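PDB 6UM4: malate dehydrogenase from Naegleria fowleri, which probably catalyses the reversible NAD-dependent oxidation of malate to oxaloacetate, as malate dehydrogenases of the lactate/malate dehydrogenase family do. Local coordinates for residues V98-S103 and F115-G120; L131-R136 and M148-G153; Y176-G181 and K341-W346. One frame throughout, in Å; residues are numbered along the deposited sequence.

Interaction 1 (V98-S103 and F115-G120)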
loop_
_atom_site.group_PDB
_atom_site.type_symbol
_atom_site.label_atom_id
_atom_site.label_comp_id
_atom_site.label_asym_id
_atom_site.label_seq_id
_atom_site.Cartn_x
_atom_site.Cartn_y
_atom_site.Cartn_z
ATOM N N VAL A 98 -13.757 -1.031 15.352
ATOM C CA VAL A 98 -14.671 -0.335 14.457
ATOM C C VAL A 98 -14.802 -1.160 13.177
ATOM O O VAL A 98 -13.930 -1.965 12.830
ATOM C CB VAL A 98 -14.197 1.096 14.135
ATOM C CG1 VAL A 98 -14.025 1.889 15.418
ATOM C CG2 VAL A 98 -12.883 1.038 13.333
ATOM N N THR A 99 -15.908 -0.944 12.471
ATOM C CA THR A 99 -16.254 -1.665 11.249
ATOM C C THR A 99 -16.186 -0.730 10.043
ATOM O O THR A 99 -16.812 0.340 10.049
ATOM C CB THR A 99 -17.662 -2.245 11.382
ATOM O OG1 THR A 99 -17.667 -3.211 12.423
ATOM C CG2 THR A 99 -18.107 -2.910 10.093
ATOM N N ILE A 100 -15.469 -1.143 8.994
ATOM C CA ILE A 100 -15.304 -0.336 7.785
ATOM C C ILE A 100 -15.838 -1.126 6.596
ATOM O O ILE A 100 -15.345 -2.220 6.303
ATOM C CB ILE A 100 -13.833 0.040 7.540
ATOM C CG1 ILE A 100 -13.180 0.606 8.802
ATOM C CG2 ILE A 100 -13.722 1.056 6.410
ATOM C CD1 ILE A 100 -11.675 0.239 8.893
ATOM N N THR A 101 -16.795 -0.557 5.876
ATOM C CA THR A 101 -17.306 -1.161 4.645
ATOM C C THR A 101 -16.605 -0.547 3.437
ATOM O O THR A 101 -16.556 0.675 3.305
ATOM C CB THR A 101 -18.820 -0.956 4.521
ATOM O OG1 THR A 101 -19.465 -1.449 5.701
ATOM C CG2 THR A 101 -19.366 -1.687 3.304
ATOM N N VAL A 102 -16.093 -1.389 2.542
ATOM C CA VAL A 102 -15.421 -0.921 1.334
ATOM C C VAL A 102 -16.081 -1.603 0.144
ATOM O O VAL A 102 -16.118 -2.838 0.072
ATOM C CB VAL A 102 -13.905 -1.198 1.342
ATOM C CG1 VAL A 102 -13.276 -0.683 0.049
ATOM C CG2 VAL A 102 -13.231 -0.549 2.553
ATOM N N SER A 103 -16.620 -0.803 -0.775
ATOM C CA SER A 103 -17.166 -1.328 -2.015
ATOM C C SER A 103 -16.067 -1.369 -3.079
ATOM O O SER A 103 -14.944 -0.910 -2.865
ATOM C CB SER A 103 -18.362 -0.484 -2.472
ATOM O OG SER A 103 -17.930 0.803 -2.888
ATOM N N PHE A 115 -4.696 -2.740 2.580
ATOM C CA PHE A 115 -3.516 -3.023 3.395
ATOM C C PHE A 115 -3.120 -1.821 4.248
ATOM O O PHE A 115 -2.607 -2.000 5.358
ATOM C CB PHE A 115 -2.322 -3.473 2.519
ATOM C CG PHE A 115 -2.406 -4.905 2.035
ATOM C CD1 PHE A 115 -1.695 -5.907 2.665
ATOM C CD2 PHE A 115 -3.221 -5.244 0.958
ATOM C CE1 PHE A 115 -1.784 -7.225 2.235
ATOM C CE2 PHE A 115 -3.326 -6.539 0.527
ATOM C CZ PHE A 115 -2.605 -7.544 1.167
ATOM N N ARG A 116 -3.381 -0.603 3.777
ATOM C CA ARG A 116 -3.090 0.601 4.545
ATOM C C ARG A 116 -4.241 0.963 5.476
ATOM O O ARG A 116 -4.157 1.951 6.216
ATOM C CB ARG A 116 -2.756 1.774 3.597
ATOM C CG ARG A 116 -1.482 1.479 2.786
ATOM C CD ARG A 116 -1.143 2.581 1.799
ATOM N NE ARG A 116 -0.700 3.771 2.512
ATOM C CZ ARG A 116 -0.453 4.944 1.932
ATOM N NH1 ARG A 116 -0.619 5.089 0.627
ATOM N NH2 ARG A 116 -0.051 5.965 2.668
ATOM N N ILE A 117 -5.311 0.182 5.450
ATOM C CA ILE A 117 -6.240 0.137 6.573
ATOM C C ILE A 117 -5.818 -0.931 7.579
ATOM O O ILE A 117 -5.679 -0.666 8.777
ATOM C CB ILE A 117 -7.673 -0.111 6.060
ATOM C CG1 ILE A 117 -8.157 1.060 5.202
ATOM C CG2 ILE A 117 -8.649 -0.294 7.222
ATOM C CD1 ILE A 117 -9.442 0.707 4.490
ATOM N N ALA A 118 -5.552 -2.142 7.092
ATOM C CA ALA A 118 -5.257 -3.252 7.995
ATOM C C ALA A 118 -4.001 -2.993 8.808
ATOM O O ALA A 118 -3.880 -3.493 9.930
ATOM C CB ALA A 118 -5.127 -4.550 7.202
ATOM N N ASN A 119 -3.065 -2.201 8.274
ATOM C CA ASN A 119 -1.816 -1.955 8.984
ATOM C C ASN A 119 -1.974 -0.966 10.123
ATOM O O ASN A 119 -1.012 -0.757 10.872
ATOM C CB ASN A 119 -0.717 -1.467 7.999
ATOM C CG ASN A 119 -0.998 -0.069 7.418
ATOM O OD1 ASN A 119 -2.091 0.460 7.588
ATOM N ND2 ASN A 119 -0.022 0.504 6.682
ATOM N N GLY A 120 -3.160 -0.386 10.293
ATOM C CA GLY A 120 -3.393 0.623 11.307
ATOM C C GLY A 120 -3.109 2.059 10.883
ATOM O O GLY A 120 -3.250 2.967 11.712
#
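Ile117, near the end of helix 108-118, rests on Ile100 and Val102 of strand 98-102. Strand and helix are the first two elements of a right-handed beta-alpha-beta unit that continues into strand 129-134, and this unit opens the Rossmann-type NAD-binding domain. Packing is tight at one point. Ile100 CD1 lies 3.5 Å from Ile117 CG2, closer than usual for two methyl carbons, and the two side chains slide past each other in opposite directions. The CG1 branch of Ile117, beside the backbone N (chi1 -65°), carries CD1 toward Val102, while CG2 is the methyl that meets Ile100. The CG1 branch is held more loosely, with Ile117 CD1 4.4 Å from Val102 CG2. Beta-branched Ile100 and Val102 suit an extended strand; on the helix, Ile117 offers two separate methyl ends to two strand residues. Leu113 and Leu114 add to the packing round Val102.

The side of the helix that meets the second subunit is mixed in character: Phe115 packs on Ala333 and Arg116 on Asn119, both of the second subunit. Within its own chain Arg116 forms salt bridges with Glu121 and Asp337. The helix ends just beyond Ala118. Asn119 N bonds to Phe115 O, and Gly120 then adopts a positive phi of 88°, where a CB would press on the carbonyl O of Asn119; its amide N donates to Ile117 O at 3.0 Å.

Interaction 2 (L131-R136 and M148-G153)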
loop_
_atom_site.group_PDB
_atom_site.type_symbol
_atom_site.label_atom_id
_atom_site.label_comp_id
_atom_site.label_asym_id
_atom_site.label_seq_id
_atom_site.Cartn_x
_atom_site.Cartn_y
_atom_site.Cartn_z
ATOM N N LEU A 131 -13.269 -5.411 8.388
ATOM C CA LEU A 131 -13.516 -5.024 7.007
ATOM C C LEU A 131 -14.728 -5.776 6.489
ATOM O O LEU A 131 -14.792 -7.004 6.585
ATOM C CB LEU A 131 -12.297 -5.321 6.138
ATOM C CG LEU A 131 -11.072 -4.426 6.331
ATOM C CD1 LEU A 131 -9.895 -4.957 5.510
ATOM C CD2 LEU A 131 -11.423 -3.032 5.930
ATOM N N ARG A 132 -15.683 -5.041 5.943
ATOM C CA ARG A 132 -16.808 -5.628 5.236
ATOM C C ARG A 132 -16.649 -5.234 3.779
ATOM O O ARG A 132 -16.842 -4.067 3.421
ATOM C CB ARG A 132 -18.135 -5.156 5.831
ATOM C CG ARG A 132 -18.323 -5.595 7.293
ATOM C CD ARG A 132 -19.705 -5.201 7.846
ATOM N NE ARG A 132 -20.756 -6.110 7.415
ATOM C CZ ARG A 132 -21.038 -7.261 8.035
ATOM N NH1 ARG A 132 -20.226 -7.718 8.985
ATOM N NH2 ARG A 132 -22.038 -8.026 7.604
ATOM N N LEU A 133 -16.320 -6.211 2.952
ATOM C CA LEU A 133 -15.869 -5.992 1.584
ATOM C C LEU A 133 -16.998 -6.331 0.627
ATOM O O LEU A 133 -17.492 -7.462 0.632
ATOM C CB LEU A 133 -14.651 -6.865 1.280
ATOM C CG LEU A 133 -13.463 -6.675 2.216
ATOM C CD1 LEU A 133 -12.282 -7.535 1.751
ATOM C CD2 LEU A 133 -13.090 -5.179 2.238
ATOM N N LEU A 134 -17.368 -5.371 -0.215
ATOM C CA LEU A 134 -18.496 -5.502 -1.127
ATOM C C LEU A 134 -18.006 -5.518 -2.568
ATOM O O LEU A 134 -17.127 -4.740 -2.941
ATOM C CB LEU A 134 -19.479 -4.339 -0.933
ATOM C CG LEU A 134 -20.596 -4.253 -1.966
ATOM C CD1 LEU A 134 -21.443 -5.499 -1.832
ATOM C CD2 LEU A 134 -21.442 -3.013 -1.775
ATOM N N GLU A 135 -18.568 -6.412 -3.374
ATOM C CA GLU A 135 -18.249 -6.473 -4.791
ATOM C C GLU A 135 -19.498 -6.887 -5.553
ATOM O O GLU A 135 -20.506 -7.287 -4.966
ATOM C CB GLU A 135 -17.087 -7.457 -5.076
ATOM C CG GLU A 135 -15.738 -6.816 -5.372
ATOM C CD GLU A 135 -15.743 -5.893 -6.610
ATOM O OE1 GLU A 135 -16.652 -6.013 -7.467
ATOM O OE2 GLU A 135 -14.840 -5.032 -6.717
ATOM N N ARG A 136 -19.410 -6.807 -6.877
ATOM C CA ARG A 136 -20.461 -7.317 -7.730
ATOM C C ARG A 136 -20.540 -8.837 -7.601
ATOM O O ARG A 136 -19.561 -9.486 -7.222
ATOM C CB ARG A 136 -20.201 -6.915 -9.180
ATOM C CG ARG A 136 -20.502 -5.444 -9.469
ATOM C CD ARG A 136 -20.347 -5.115 -10.951
ATOM N NE ARG A 136 -20.120 -3.685 -11.169
ATOM C CZ ARG A 136 -21.070 -2.801 -11.471
ATOM N NH1 ARG A 136 -22.333 -3.193 -11.601
ATOM N NH2 ARG A 136 -20.755 -1.518 -11.647
ATOM N N MET A 148 -7.649 -13.666 1.177
ATOM C CA MET A 148 -6.447 -14.471 1.354
ATOM C C MET A 148 -5.203 -13.596 1.461
ATOM O O MET A 148 -4.374 -13.789 2.358
ATOM C CB MET A 148 -6.312 -15.451 0.196
ATOM C CG MET A 148 -7.220 -16.649 0.318
ATOM S SD MET A 148 -6.982 -17.799 -1.036
ATOM C CE MET A 148 -8.412 -17.456 -2.032
ATOM N N GLU A 149 -5.069 -12.604 0.572
ATOM C CA GLU A 149 -3.877 -11.762 0.614
ATOM C C GLU A 149 -3.833 -10.949 1.893
ATOM O O GLU A 149 -2.773 -10.802 2.507
ATOM C CB GLU A 149 -3.826 -10.847 -0.605
ATOM C CG GLU A 149 -3.490 -11.557 -1.906
ATOM C CD GLU A 149 -2.656 -10.684 -2.862
ATOM O OE1 GLU A 149 -3.253 -10.142 -3.823
ATOM O OE2 GLU A 149 -1.422 -10.511 -2.632
ATOM N N LEU A 150 -4.980 -10.427 2.320
ATOM C CA LEU A 150 -5.026 -9.659 3.556
ATOM C C LEU A 150 -4.715 -10.519 4.773
ATOM O O LEU A 150 -3.986 -10.081 5.670
ATOM C CB LEU A 150 -6.400 -9.022 3.710
ATOM C CG LEU A 150 -6.658 -7.737 2.933
ATOM C CD1 LEU A 150 -8.138 -7.375 3.034
ATOM C CD2 LEU A 150 -5.784 -6.631 3.477
ATOM N N ASP A 151 -5.285 -11.732 4.844
ATOM C CA ASP A 151 -4.912 -12.648 5.924
ATOM C C ASP A 151 -3.410 -12.876 5.955
ATOM O O ASP A 151 -2.793 -12.834 7.025
ATOM C CB ASP A 151 -5.643 -13.982 5.773
ATOM C CG ASP A 151 -7.118 -13.871 6.098
ATOM O OD1 ASP A 151 -7.470 -12.996 6.928
ATOM O OD2 ASP A 151 -7.913 -14.639 5.510
ATOM N N ASP A 152 -2.802 -13.079 4.783
ATOM C CA ASP A 152 -1.363 -13.293 4.665
ATOM C C ASP A 152 -0.551 -12.067 5.040
ATOM O O ASP A 152 0.680 -12.163 5.096
ATOM C CB ASP A 152 -1.009 -13.698 3.235
ATOM C CG ASP A 152 -1.608 -15.027 2.863
ATOM O OD1 ASP A 152 -2.033 -15.735 3.793
ATOM O OD2 ASP A 152 -1.645 -15.378 1.669
ATOM N N GLY A 153 -1.201 -10.923 5.266
ATOM C CA GLY A 153 -0.512 -9.818 5.880
ATOM C C GLY A 153 -0.280 -9.980 7.360
ATOM O O GLY A 153 0.545 -9.250 7.920
#
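Leu131 and Leu133 meet Leu150 through methyl groups, and the two segments stack no flat groups on each other. The ring of Phe115, from helix 108-118, packs on Leu150, and the guanidinium of Arg132, whose residue sits between the two strand leucines, makes a cation-pi contact with the ring of Tyr162. Beyond the strand end the carboxylate of Glu135 is approached at OE1 on its anti side by the backbone N of Arg136, 2.9 Å away and 27° out of the carboxylate plane. Its OE2 accepts a bond from Cys106 N in the turn before helix 108-118, so each carboxylate oxygen has a backbone donor.

The contact itself depends on one methyl group. Leu150 CD1 lies 3.9 Å from Leu131 CD1 and 4.3 Å from Leu133 CD1, bridging two leucines that are two residues apart on the strand and hence on the same face. The side chains of Leu131 and Leu150 cross at about a right angle and touch through their CD1 methyls. Leucine suits these sites because its branch point is set one carbon out, and its methyls span the gap between helix and sheet: the nearest CA atoms, of Leu131 and Leu150, are 10.3 Å apart. Ile161 of strand 158-164 also packs on Leu133 and Leu150. Helix 140-151 packed over strands 129-134 and 158-164 is the second beta-alpha-beta unit of the Rossmann fold.

Interaction 3 (Y176-G181 and K341-W346)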
loop_
_atom_site.group_PDB
_atom_site.type_symbol
_atom_site.label_atom_id
_atom_site.label_comp_id
_atom_site.label_asym_id
_atom_site.label_seq_id
_atom_site.Cartn_x
_atom_site.Cartn_y
_atom_site.Cartn_z
ATOM N N TYR A 176 -17.646 3.212 9.314
ATOM C CA TYR A 176 -17.004 3.897 8.212
ATOM C C TYR A 176 -17.378 3.193 6.923
ATOM O O TYR A 176 -17.541 1.972 6.895
ATOM C CB TYR A 176 -15.482 3.888 8.381
ATOM C CG TYR A 176 -15.020 4.525 9.663
ATOM C CD1 TYR A 176 -15.010 5.907 9.812
ATOM C CD2 TYR A 176 -14.622 3.762 10.730
ATOM C CE1 TYR A 176 -14.589 6.503 10.998
ATOM C CE2 TYR A 176 -14.200 4.343 11.919
ATOM C CZ TYR A 176 -14.183 5.710 12.047
ATOM O OH TYR A 176 -13.771 6.275 13.237
ATOM N N ALA A 177 -17.516 3.968 5.856
ATOM C CA ALA A 177 -17.718 3.375 4.544
ATOM C C ALA A 177 -16.909 4.162 3.521
ATOM O O ALA A 177 -16.984 5.391 3.467
ATOM C CB ALA A 177 -19.204 3.320 4.163
ATOM N N ILE A 178 -16.142 3.446 2.710
ATOM C CA ILE A 178 -15.373 4.027 1.617
ATOM C C ILE A 178 -15.937 3.450 0.329
ATOM O O ILE A 178 -15.904 2.230 0.121
ATOM C CB ILE A 178 -13.861 3.745 1.746
ATOM C CG1 ILE A 178 -13.333 4.380 3.031
ATOM C CG2 ILE A 178 -13.094 4.309 0.540
ATOM C CD1 ILE A 178 -11.901 4.045 3.332
ATOM N N LEU A 179 -16.506 4.311 -0.505
ATOM C CA LEU A 179 -17.284 3.869 -1.656
ATOM C C LEU A 179 -16.447 4.038 -2.909
ATOM O O LEU A 179 -16.405 5.125 -3.494
ATOM C CB LEU A 179 -18.596 4.643 -1.727
ATOM C CG LEU A 179 -19.365 4.455 -0.428
ATOM C CD1 LEU A 179 -20.775 4.990 -0.499
ATOM C CD2 LEU A 179 -19.360 2.941 -0.056
ATOM N N LEU A 180 -15.783 2.945 -3.317
ATOM C CA LEU A 180 -14.968 2.905 -4.522
ATOM C C LEU A 180 -15.759 2.413 -5.713
ATOM O O LEU A 180 -15.454 2.781 -6.855
ATOM C CB LEU A 180 -13.755 1.984 -4.323
ATOM C CG LEU A 180 -12.890 2.219 -3.088
ATOM C CD1 LEU A 180 -11.819 1.121 -2.953
ATOM C CD2 LEU A 180 -12.227 3.586 -3.179
ATOM N N GLY A 181 -16.774 1.597 -5.460
ATOM C CA GLY A 181 -17.487 0.946 -6.531
ATOM C C GLY A 181 -18.475 1.866 -7.224
ATOM O O GLY A 181 -19.120 2.718 -6.613
ATOM N N LYS A 341 -5.495 9.232 3.360
ATOM C CA LYS A 341 -5.279 10.540 3.982
ATOM C C LYS A 341 -6.609 11.224 4.317
ATOM O O LYS A 341 -6.757 11.830 5.389
ATOM C CB LYS A 341 -4.419 11.435 3.083
ATOM C CG LYS A 341 -2.901 11.097 3.058
ATOM C CD LYS A 341 -2.182 12.017 2.085
ATOM C CE LYS A 341 -0.663 11.985 2.244
ATOM N NZ LYS A 341 -0.023 10.770 1.650
ATOM N N HIS A 342 -7.576 11.166 3.403
ATOM C CA HIS A 342 -8.871 11.791 3.659
ATOM C C HIS A 342 -9.518 11.218 4.920
ATOM O O HIS A 342 -9.956 11.968 5.799
ATOM C CB HIS A 342 -9.783 11.619 2.445
ATOM C CG HIS A 342 -11.181 12.149 2.647
ATOM N ND1 HIS A 342 -11.708 13.169 1.886
ATOM C CD2 HIS A 342 -12.158 11.787 3.514
ATOM C CE1 HIS A 342 -12.946 13.422 2.277
ATOM N NE2 HIS A 342 -13.245 12.601 3.268
ATOM N N MET A 343 -9.610 9.884 5.019
ATOM C CA MET A 343 -10.249 9.285 6.194
ATOM C C MET A 343 -9.434 9.539 7.453
ATOM O O MET A 343 -9.989 9.853 8.512
ATOM C CB MET A 343 -10.439 7.782 5.988
ATOM C CG MET A 343 -11.432 7.456 4.926
ATOM S SD MET A 343 -12.995 8.212 5.345
ATOM C CE MET A 343 -13.261 7.610 7.028
ATOM N N HIS A 344 -8.114 9.395 7.354
ATOM C CA HIS A 344 -7.250 9.592 8.507
ATOM C C HIS A 344 -7.448 10.973 9.118
ATOM O O HIS A 344 -7.629 11.103 10.335
ATOM C CB HIS A 344 -5.792 9.393 8.096
ATOM C CG HIS A 344 -4.829 9.820 9.149
ATOM N ND1 HIS A 344 -4.471 11.137 9.337
ATOM C CD2 HIS A 344 -4.188 9.111 10.109
ATOM C CE1 HIS A 344 -3.641 11.221 10.360
ATOM N NE2 HIS A 344 -3.446 10.006 10.842
ATOM N N ASP A 345 -7.386 12.023 8.283
ATOM C CA ASP A 345 -7.597 13.389 8.752
ATOM C C ASP A 345 -9.030 13.606 9.258
ATOM O O ASP A 345 -9.240 14.301 10.262
ATOM C CB ASP A 345 -7.254 14.371 7.624
ATOM C CG ASP A 345 -5.761 14.318 7.219
ATOM O OD1 ASP A 345 -4.973 13.620 7.904
ATOM O OD2 ASP A 345 -5.371 14.975 6.224
ATOM N N TRP A 346 -10.026 13.015 8.586
ATOM C CA TRP A 346 -11.412 13.142 9.044
ATOM C C TRP A 346 -11.565 12.645 10.479
ATOM O O TRP A 346 -12.242 13.278 11.302
ATOM C CB TRP A 346 -12.332 12.351 8.105
ATOM C CG TRP A 346 -13.792 12.791 8.053
ATOM C CD1 TRP A 346 -14.392 13.766 8.797
ATOM C CD2 TRP A 346 -14.811 12.272 7.173
ATOM N NE1 TRP A 346 -15.724 13.888 8.436
ATOM C CE2 TRP A 346 -16.002 12.991 7.437
ATOM C CE3 TRP A 346 -14.829 11.266 6.188
ATOM C CZ2 TRP A 346 -17.200 12.735 6.760
ATOM C CZ3 TRP A 346 -16.017 11.026 5.502
ATOM C CH2 TRP A 346 -17.194 11.749 5.805
#
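Asp345 follows closely on Met343, the residue that reaches across to Tyr176 and Ile178, and its carboxylate is gripped by several groups. OD2 takes a salt bridge from Arg250 and a hydrogen bond from Asn350 ND2. OD1 accepts His344 ND1 at 2.9 Å and 164°; the oxygen lies nearly in the imidazole plane and is met on its anti side. These bonds probably keep the buried acid ionised and fix its rotation.

Met343 carries the apolar contact. Its first torsion sets CG beside the backbone N and against Ile178; bends at chi2 (-58°) and chi3 (-53°) then turn CE back to Tyr176. Met343 CG is 3.8 Å from Ile178 CD1, the end of an isoleucine whose CB does not itself point at the helix. Met343 CE lies 3.7 Å from Tyr176 CD1, approaching the ring obliquely. A long, unbranched and flexible methionine suits this place, since one side chain can fit two partners of different shape. Met122 and Leu220 pack round it too. Beside it, Trp346 CE3 lies at the edge of the His342 ring.

No hydrogen bond crosses between 176-181 and 341-346. The chemistry therefore implies that these segments, one in the NAD-binding part and one in the C-terminal part, meet by van der Waals contact, while a polar tie to the same sheet runs from His342 NE2 to Thr246 OG1.

In the fold
The three contacts lie side by side on one parallel sheet, where strands 129-134, 98-102 and 176-179 are neighbours in that order. Interaction 1 is central: its centre is about 9 Å from those of interactions 2 and 3, which are about 16 Å apart and do not touch. All three helices cover the same face of the sheet. Along the chain the contacts come in series. Interactions 1 and 2 are local, built from successive beta-alpha-beta units, whereas interaction 3 spans 160 residues and brings helix 332-348 of the C-terminal part onto the NAD-binding sheet. Other residues of the segments, such as Asn119, Glu149 and Lys341, reach the second subunit, which places the contacts near the dimer interface.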